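Local coordinates for protein short chain dehydrogenase/reductase (PDB 4IUY) that probably catalyses nicotinamide-cofactor-dependent oxidation or reduction of a still unidentified substrate, as a Rossmann-fold member of the short-chain dehydrogenase/reductase family, at residues I163-S168 and S176-S181; D85-S90 and V133-K138; L39-A44 and K65-H70. All blocks are in the same frame, centred on the assembly; numbering follows the deposited sequence. Where two conformers were deposited one is given.

Contact 1: residues I163-S168 and S176-S181; sequences ITSILS and SPYCAS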
# COMPACT_ATOMS: atom_id res chain seq x y z
N ILE D 163 -18.26 1.40 4.99
CA ILE D 163 -17.61 2.52 5.62
C ILE D 163 -16.48 1.98 6.47
O ILE D 163 -16.70 1.30 7.48
CB ILE D 163 -18.55 3.37 6.46
CG1 ILE D 163 -19.80 3.72 5.66
CG2 ILE D 163 -17.81 4.62 6.92
CD1 ILE D 163 -19.51 4.38 4.35
N THR D 164 -15.25 2.25 6.04
CA THR D 164 -14.11 1.84 6.86
C THR D 164 -13.66 3.03 7.72
O THR D 164 -14.39 3.46 8.60
CB THR D 164 -12.98 1.22 6.00
OG1 THR D 164 -12.45 2.16 5.05
CG2 THR D 164 -13.53 -0.02 5.28
N SER D 165 -12.46 3.54 7.45
CA SER D 165 -11.78 4.54 8.26
C SER D 165 -10.37 4.66 7.70
O SER D 165 -9.81 3.69 7.18
CB SER D 165 -11.68 4.08 9.71
OG SER D 165 -10.83 4.92 10.48
N ILE D 166 -9.76 5.83 7.83
CA ILE D 166 -8.36 5.94 7.44
C ILE D 166 -7.49 5.09 8.35
O ILE D 166 -6.36 4.78 8.04
CB ILE D 166 -7.86 7.39 7.41
CG1 ILE D 166 -8.01 8.06 8.77
CG2 ILE D 166 -8.57 8.18 6.33
CD1 ILE D 166 -7.32 9.47 8.81
N LEU D 167 -8.06 4.70 9.49
CA LEU D 167 -7.39 3.78 10.40
C LEU D 167 -7.29 2.36 9.87
O LEU D 167 -6.73 1.48 10.51
CB LEU D 167 -8.08 3.79 11.76
CG LEU D 167 -7.84 5.12 12.48
CD1 LEU D 167 -8.47 5.10 13.84
CD2 LEU D 167 -6.33 5.46 12.59
N SER D 168 -7.85 2.11 8.69
CA SER D 168 -7.68 0.82 8.06
C SER D 168 -6.22 0.72 7.55
O SER D 168 -5.72 -0.37 7.36
CB SER D 168 -8.69 0.64 6.94
OG SER D 168 -8.41 1.51 5.86
N SER D 176 -6.39 -0.29 19.04
CA SER D 176 -5.90 -1.48 18.34
C SER D 176 -6.98 -2.42 17.73
O SER D 176 -6.86 -2.81 16.56
CB SER D 176 -4.86 -2.24 19.18
OG SER D 176 -5.19 -2.20 20.56
N PRO D 177 -8.03 -2.77 18.50
CA PRO D 177 -9.01 -3.67 17.86
C PRO D 177 -9.74 -3.00 16.69
O PRO D 177 -9.99 -3.65 15.67
CB PRO D 177 -10.01 -3.98 19.00
CG PRO D 177 -9.23 -3.70 20.28
CD PRO D 177 -8.36 -2.52 19.92
N TYR D 178 -10.01 -1.70 16.81
CA TYR D 178 -10.64 -0.93 15.74
C TYR D 178 -9.77 -0.93 14.47
O TYR D 178 -10.27 -1.18 13.38
CB TYR D 178 -10.91 0.49 16.23
CG TYR D 178 -11.63 1.40 15.29
CD1 TYR D 178 -13.03 1.49 15.32
CD2 TYR D 178 -10.93 2.22 14.39
CE1 TYR D 178 -13.69 2.35 14.49
CE2 TYR D 178 -11.60 3.08 13.56
CZ TYR D 178 -12.99 3.14 13.62
OH TYR D 178 -13.69 4.00 12.80
N CYS D 179 -8.47 -0.63 14.62
CA CYS D 179 -7.52 -0.67 13.50
C CYS D 179 -7.47 -2.04 12.84
O CYS D 179 -7.47 -2.14 11.62
CB CYS D 179 -6.10 -0.27 13.94
SG CYS D 179 -5.97 1.51 14.30
N ALA D 180 -7.40 -3.10 13.65
CA ALA D 180 -7.35 -4.44 13.08
C ALA D 180 -8.62 -4.74 12.26
O ALA D 180 -8.55 -5.27 11.15
CB ALA D 180 -7.13 -5.49 14.17
N SER D 181 -9.78 -4.38 12.82
CA SER D 181 -11.05 -4.69 12.19
C SER D 181 -11.24 -3.90 10.89
O SER D 181 -11.69 -4.45 9.88
CB SER D 181 -12.21 -4.47 13.18
OG SER D 181 -12.36 -3.10 13.51

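Contact 2: residues D85-S90 and V133-K138; sequences DVNDRS and VDTNLK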
# COMPACT_ATOMS: atom_id res chain seq x y z
N ASP D 85 -29.98 -6.34 16.06
CA ASP D 85 -28.54 -6.30 16.30
C ASP D 85 -27.84 -6.66 15.00
O ASP D 85 -28.16 -7.68 14.39
CB ASP D 85 -28.13 -7.28 17.40
CG ASP D 85 -26.62 -7.30 17.61
OD1 ASP D 85 -25.92 -6.42 17.07
OD2 ASP D 85 -26.12 -8.22 18.30
N VAL D 86 -26.89 -5.83 14.56
CA VAL D 86 -26.19 -6.08 13.30
C VAL D 86 -25.43 -7.42 13.30
O VAL D 86 -25.10 -7.94 12.24
CB VAL D 86 -25.24 -4.91 12.89
CG1 VAL D 86 -25.76 -4.20 11.66
CG2 VAL D 86 -25.04 -3.94 14.04
N ASN D 87 -25.18 -7.97 14.49
CA ASN D 87 -24.53 -9.28 14.64
C ASN D 87 -25.45 -10.49 14.58
O ASN D 87 -24.98 -11.63 14.59
CB ASN D 87 -23.74 -9.31 15.94
CG ASN D 87 -22.41 -8.59 15.81
OD1 ASN D 87 -21.47 -9.11 15.21
ND2 ASN D 87 -22.35 -7.36 16.34
N ASP D 88 -26.76 -10.21 14.53
CA ASP D 88 -27.81 -11.23 14.45
C ASP D 88 -28.14 -11.51 12.98
O ASP D 88 -28.92 -10.79 12.35
CB ASP D 88 -29.04 -10.70 15.20
CG ASP D 88 -30.13 -11.73 15.38
OD1 ASP D 88 -30.18 -12.72 14.63
OD2 ASP D 88 -30.97 -11.54 16.30
N ARG D 89 -27.56 -12.58 12.44
CA ARG D 89 -27.75 -12.93 11.04
C ARG D 89 -29.22 -13.24 10.69
O ARG D 89 -29.70 -12.88 9.61
CB ARG D 89 -26.88 -14.11 10.64
CG ARG D 89 -27.10 -14.52 9.20
CD ARG D 89 -26.42 -15.84 8.86
NE ARG D 89 -24.96 -15.75 8.94
CZ ARG D 89 -24.18 -15.32 7.95
NH1 ARG D 89 -24.71 -14.88 6.82
NH2 ARG D 89 -22.87 -15.31 8.11
N SER D 90 -29.91 -13.96 11.57
CA SER D 90 -31.30 -14.32 11.31
C SER D 90 -32.21 -13.09 11.31
O SER D 90 -33.17 -13.03 10.54
CB SER D 90 -31.79 -15.39 12.29
OG SER D 90 -31.78 -14.91 13.62
N VAL D 133 -14.59 -6.04 16.98
CA VAL D 133 -14.31 -6.77 15.75
C VAL D 133 -15.57 -7.38 15.12
O VAL D 133 -15.74 -7.30 13.89
CB VAL D 133 -13.19 -7.82 15.97
CG1 VAL D 133 -12.93 -8.57 14.69
CG2 VAL D 133 -11.89 -7.13 16.44
N ASP D 134 -16.47 -7.93 15.94
CA ASP D 134 -17.73 -8.49 15.41
C ASP D 134 -18.61 -7.44 14.79
O ASP D 134 -19.18 -7.66 13.72
CB ASP D 134 -18.53 -9.26 16.47
CG ASP D 134 -17.83 -10.51 16.90
OD1 ASP D 134 -16.78 -10.84 16.30
OD2 ASP D 134 -18.32 -11.17 17.83
N THR D 135 -18.72 -6.29 15.45
CA THR D 135 -19.47 -5.16 14.94
C THR D 135 -18.82 -4.52 13.71
O THR D 135 -19.51 -4.21 12.74
CB THR D 135 -19.64 -4.07 16.01
OG1 THR D 135 -20.49 -4.56 17.06
CG2 THR D 135 -20.26 -2.80 15.40
N ASN D 136 -17.50 -4.35 13.73
CA ASN D 136 -16.83 -3.62 12.65
C ASN D 136 -16.51 -4.44 11.43
O ASN D 136 -16.40 -3.88 10.33
CB ASN D 136 -15.54 -2.94 13.15
CG ASN D 136 -15.81 -1.81 14.13
OD1 ASN D 136 -16.87 -1.22 14.14
ND2 ASN D 136 -14.83 -1.50 14.97
N LEU D 137 -16.39 -5.75 11.60
CA LEU D 137 -15.91 -6.62 10.52
C LEU D 137 -16.85 -7.81 10.27
O LEU D 137 -17.29 -8.04 9.14
CB LEU D 137 -14.50 -7.11 10.80
CG LEU D 137 -13.89 -8.14 9.84
CD1 LEU D 137 -13.82 -7.63 8.38
CD2 LEU D 137 -12.52 -8.57 10.32
N LYS D 138 -17.18 -8.55 11.31
CA LYS D 138 -18.05 -9.71 11.10
C LYS D 138 -19.46 -9.35 10.64
O LYS D 138 -19.99 -9.99 9.74
CB LYS D 138 -18.12 -10.59 12.33
CG LYS D 138 -18.85 -11.90 12.09
CD LYS D 138 -18.81 -12.73 13.34
CE LYS D 138 -19.68 -13.98 13.20
NZ LYS D 138 -19.80 -14.71 14.51

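Contact 3: residues L39-A44 and K65-H70; sequences LGHHIA and KELESH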
# COMPACT_ATOMS: atom_id res chain seq x y z
N LEU D 39 -23.86 10.23 11.49
CA LEU D 39 -23.47 9.88 10.12
C LEU D 39 -24.56 9.08 9.43
O LEU D 39 -24.90 9.33 8.28
CB LEU D 39 -22.15 9.10 10.09
CG LEU D 39 -21.73 8.69 8.68
CD1 LEU D 39 -21.59 9.93 7.77
CD2 LEU D 39 -20.46 7.85 8.68
N GLY D 40 -25.10 8.10 10.14
CA GLY D 40 -26.18 7.31 9.59
C GLY D 40 -27.40 8.16 9.21
O GLY D 40 -28.02 7.93 8.17
N HIS D 41 -27.74 9.13 10.04
CA HIS D 41 -28.85 10.07 9.78
C HIS D 41 -28.58 10.89 8.52
O HIS D 41 -29.46 11.13 7.66
CB HIS D 41 -29.01 11.03 10.96
CG HIS D 41 -29.91 10.52 12.05
ND1 HIS D 41 -29.82 9.24 12.55
CD2 HIS D 41 -30.91 11.12 12.73
CE1 HIS D 41 -30.73 9.07 13.50
NE2 HIS D 41 -31.40 10.20 13.63
N HIS D 42 -27.34 11.37 8.45
CA HIS D 42 -26.91 12.19 7.36
C HIS D 42 -27.03 11.41 6.04
O HIS D 42 -27.55 11.93 5.06
CB HIS D 42 -25.44 12.65 7.59
CG HIS D 42 -24.88 13.38 6.42
ND1 HIS D 42 -25.06 14.74 6.24
CD2 HIS D 42 -24.19 12.94 5.35
CE1 HIS D 42 -24.47 15.10 5.11
NE2 HIS D 42 -23.94 14.03 4.55
N ILE D 43 -26.55 10.17 6.05
CA ILE D 43 -26.56 9.33 4.87
C ILE D 43 -27.99 9.08 4.43
O ILE D 43 -28.29 9.24 3.24
CB ILE D 43 -25.82 8.00 5.11
CG1 ILE D 43 -24.32 8.27 5.27
CG2 ILE D 43 -26.07 7.01 3.96
CD1 ILE D 43 -23.51 7.03 5.60
N ALA D 44 -28.86 8.74 5.38
CA ALA D 44 -30.26 8.52 5.08
C ALA D 44 -30.87 9.74 4.41
O ALA D 44 -31.55 9.63 3.40
CB ALA D 44 -31.05 8.18 6.34
N LYS D 65 -37.15 7.09 14.96
CA LYS D 65 -38.49 7.61 14.69
C LYS D 65 -38.54 9.05 14.18
O LYS D 65 -39.31 9.32 13.26
CB LYS D 65 -39.38 7.51 15.95
CG LYS D 65 -39.64 6.10 16.44
CD LYS D 65 -40.33 5.21 15.45
CE LYS D 65 -40.72 3.89 16.13
NZ LYS D 65 -41.43 2.91 15.25
N GLU D 66 -37.75 9.97 14.75
CA GLU D 66 -37.76 11.35 14.23
C GLU D 66 -37.36 11.42 12.77
O GLU D 66 -38.00 12.10 11.98
CB GLU D 66 -36.84 12.34 14.95
CG GLU D 66 -37.03 12.63 16.38
CD GLU D 66 -36.18 13.83 16.79
OE1 GLU D 66 -35.66 14.54 15.90
OE2 GLU D 66 -36.01 14.05 18.00
N LEU D 67 -36.26 10.72 12.45
CA LEU D 67 -35.67 10.73 11.13
C LEU D 67 -36.66 10.24 10.09
O LEU D 67 -36.83 10.88 9.06
CB LEU D 67 -34.41 9.85 11.12
CG LEU D 67 -33.62 9.62 9.83
CD1 LEU D 67 -33.03 10.92 9.31
CD2 LEU D 67 -32.53 8.55 10.05
N GLU D 68 -37.32 9.12 10.38
CA GLU D 68 -38.36 8.56 9.51
C GLU D 68 -39.41 9.62 9.17
O GLU D 68 -39.75 9.84 8.01
CB GLU D 68 -39.00 7.35 10.17
CG GLU D 68 -40.14 6.72 9.39
CD GLU D 68 -40.76 5.54 10.12
OE1 GLU D 68 -40.68 5.50 11.38
OE2 GLU D 68 -41.35 4.66 9.45
N SER D 69 -39.89 10.31 10.19
CA SER D 69 -40.92 11.33 9.99
C SER D 69 -40.43 12.50 9.18
O SER D 69 -41.16 12.99 8.32
CB SER D 69 -41.46 11.85 11.32
OG SER D 69 -42.10 10.81 12.02
N HIS D 70 -39.23 12.98 9.49
CA HIS D 70 -38.65 14.10 8.75
C HIS D 70 -38.58 13.75 7.28
O HIS D 70 -39.02 14.50 6.43
CB HIS D 70 -37.25 14.47 9.28
CG HIS D 70 -37.27 15.22 10.57
ND1 HIS D 70 -38.17 16.22 10.85
CD2 HIS D 70 -36.48 15.10 11.67
CE1 HIS D 70 -37.94 16.70 12.07
NE2 HIS D 70 -36.91 16.04 12.58
O HOH W 1 -34.43 9.79 14.66

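Contact 1: residues I163-S168 and S176-S181
L167 and C179 bring the two backbones to 5.4 Å between their CA atoms, where a short 3-10 segment meets the first turns of a helix. The side chains of L167, S165 and Y178 do most of the touching. Y178 has its CG anti to the backbone N (chi1 -176°), and this lets the ring end reach S165 and L167. S165 lies at the edge of that ring, near its plane, with OG 3.7 Å from Y178 CE2. L167 meets the same corner obliquely. Its CD1 is 3.7 Å from Y178 CE2, and the two side chains cross at about a right angle. The next residue of the helix joins in: C179 SG packs 4.0 Å from L167 CB.

An ST turn fixes S165: its OG accepts from L167 N at 2.9 Å, with an N-H...O angle of 156°. S181 OG bonds back to Y178 O at 2.8 Å, well tilted from the carbonyl plane. S165, Y178 and K182 fit the Ser and YxxxK signature of the family, consistent with an active site here.

K182 NZ bonds T164 O, and T164 OG1 bonds E262. The loop leaves strand 159-163 beside strand 202-208. Helix 126-153 packs on P177 and Y178, and H187 of a second subunit packs on C179.

Contact 2: residues D85-S90 and V133-K138
N87 reaches across to D134 and T135, joining a type I beta turn, D85 to D88, to helix 126-153 in this Rossmann fold. In classical members of the family, the Asp after strand 79-83 (here D85) usually lies near the cofactor adenine; the present structure is the apo form.

The tight part is small and centres on the N87 amide. Its CG lies 4.0 Å from both D134 O and D134 CB, and the amide group also lies beside T135. N87 has CG beside its own backbone N (chi1 -78°), which turns the amide to the helix. The amide and the D134 carboxylate planes stand 58° apart. T135 OG1 has a firm partner of its own in K131 O. Here the helix widens into a pi-type turn: V133 O accepts from L137 N at 2.8 Å and from K138 N at 3.2 Å.

Past N87 the contact is loose: D88 and S90 do not touch segment 133-138, and S90 is exposed. D88 is the N-cap of helix 89-101; its OD1 takes A91 N and also S90 OG. On the subunit side, R89 bridges to E146 and to D126 of a second subunit, and K138 pairs with D130 of that subunit. D88 N to D85 O, 2.9 Å, closes the type I turn, and an Asx turn adds to it: N87 N points almost straight at D85 OD1, at 3.1 Å and 177°, meeting it from above the carboxylate plane.

Contact 3: residues L39-A44 and K65-H70
L67 lays its CD2 methyl over one face of the H41 imidazole. The methyl is 3.8 Å from the centroid of the H41 ring and only 10° off the ring normal, a CH-pi contact over the middle of the ring. The other branch is set differently. L67 CD1 comes 4.0 Å from H41 CD2 and also reaches the backbone, 3.9 Å from H41 O. The stem follows along the ring, with L67 CB 3.9 Å from H41 NE2. The first torsion of L67 puts CG opposite the backbone N (chi1 177°) and carries the branched end to H41. One turn after H41, A44 supplies a second touch: its CB is 4.0 Å from L67 CD2. The methyl is therefore shared between an aromatic face and an alanine.

Both nitrogens of the ring have partners, and these help fix its rotation. H41 ND1 bonds A35 O, in the glycine-rich TGASSGLG motif that binds the dinucleotide in this family. At the other nitrogen, a water lies 3.2 Å from H41 NE2. The same water accepts from L67 N at 3.0 Å, so a polar bridge runs beside the apolar contact.

Helices 38-49 and 65-75 pack together over the parallel sheet, in the first half of the Rossmann fold. A44 and L67 both rest on I56 of strand 53-58, and A44 also touches I32 of strand 29-32.

How the contacts relate
Contact 3 comes first along the chain. It closes a 20-residue excursion through strand 53-58 and ties together the first two helices of the Rossmann fold. Contact 2 follows with a 42-residue excursion, and joins the turn after strand 79-83 to helix 126-153. Contact 1 closes just seven residues, between strand 159-163 and helix 176-196. The three run in series; none nests in or crosses another. Contacts 1 and 2 touch, with S181 OG 3.3 Å from N136 ND2, a probable hydrogen bond, and both meet a second subunit. Contact 3 lies across the chain's centre from contact 1, their centres about 25 Å apart.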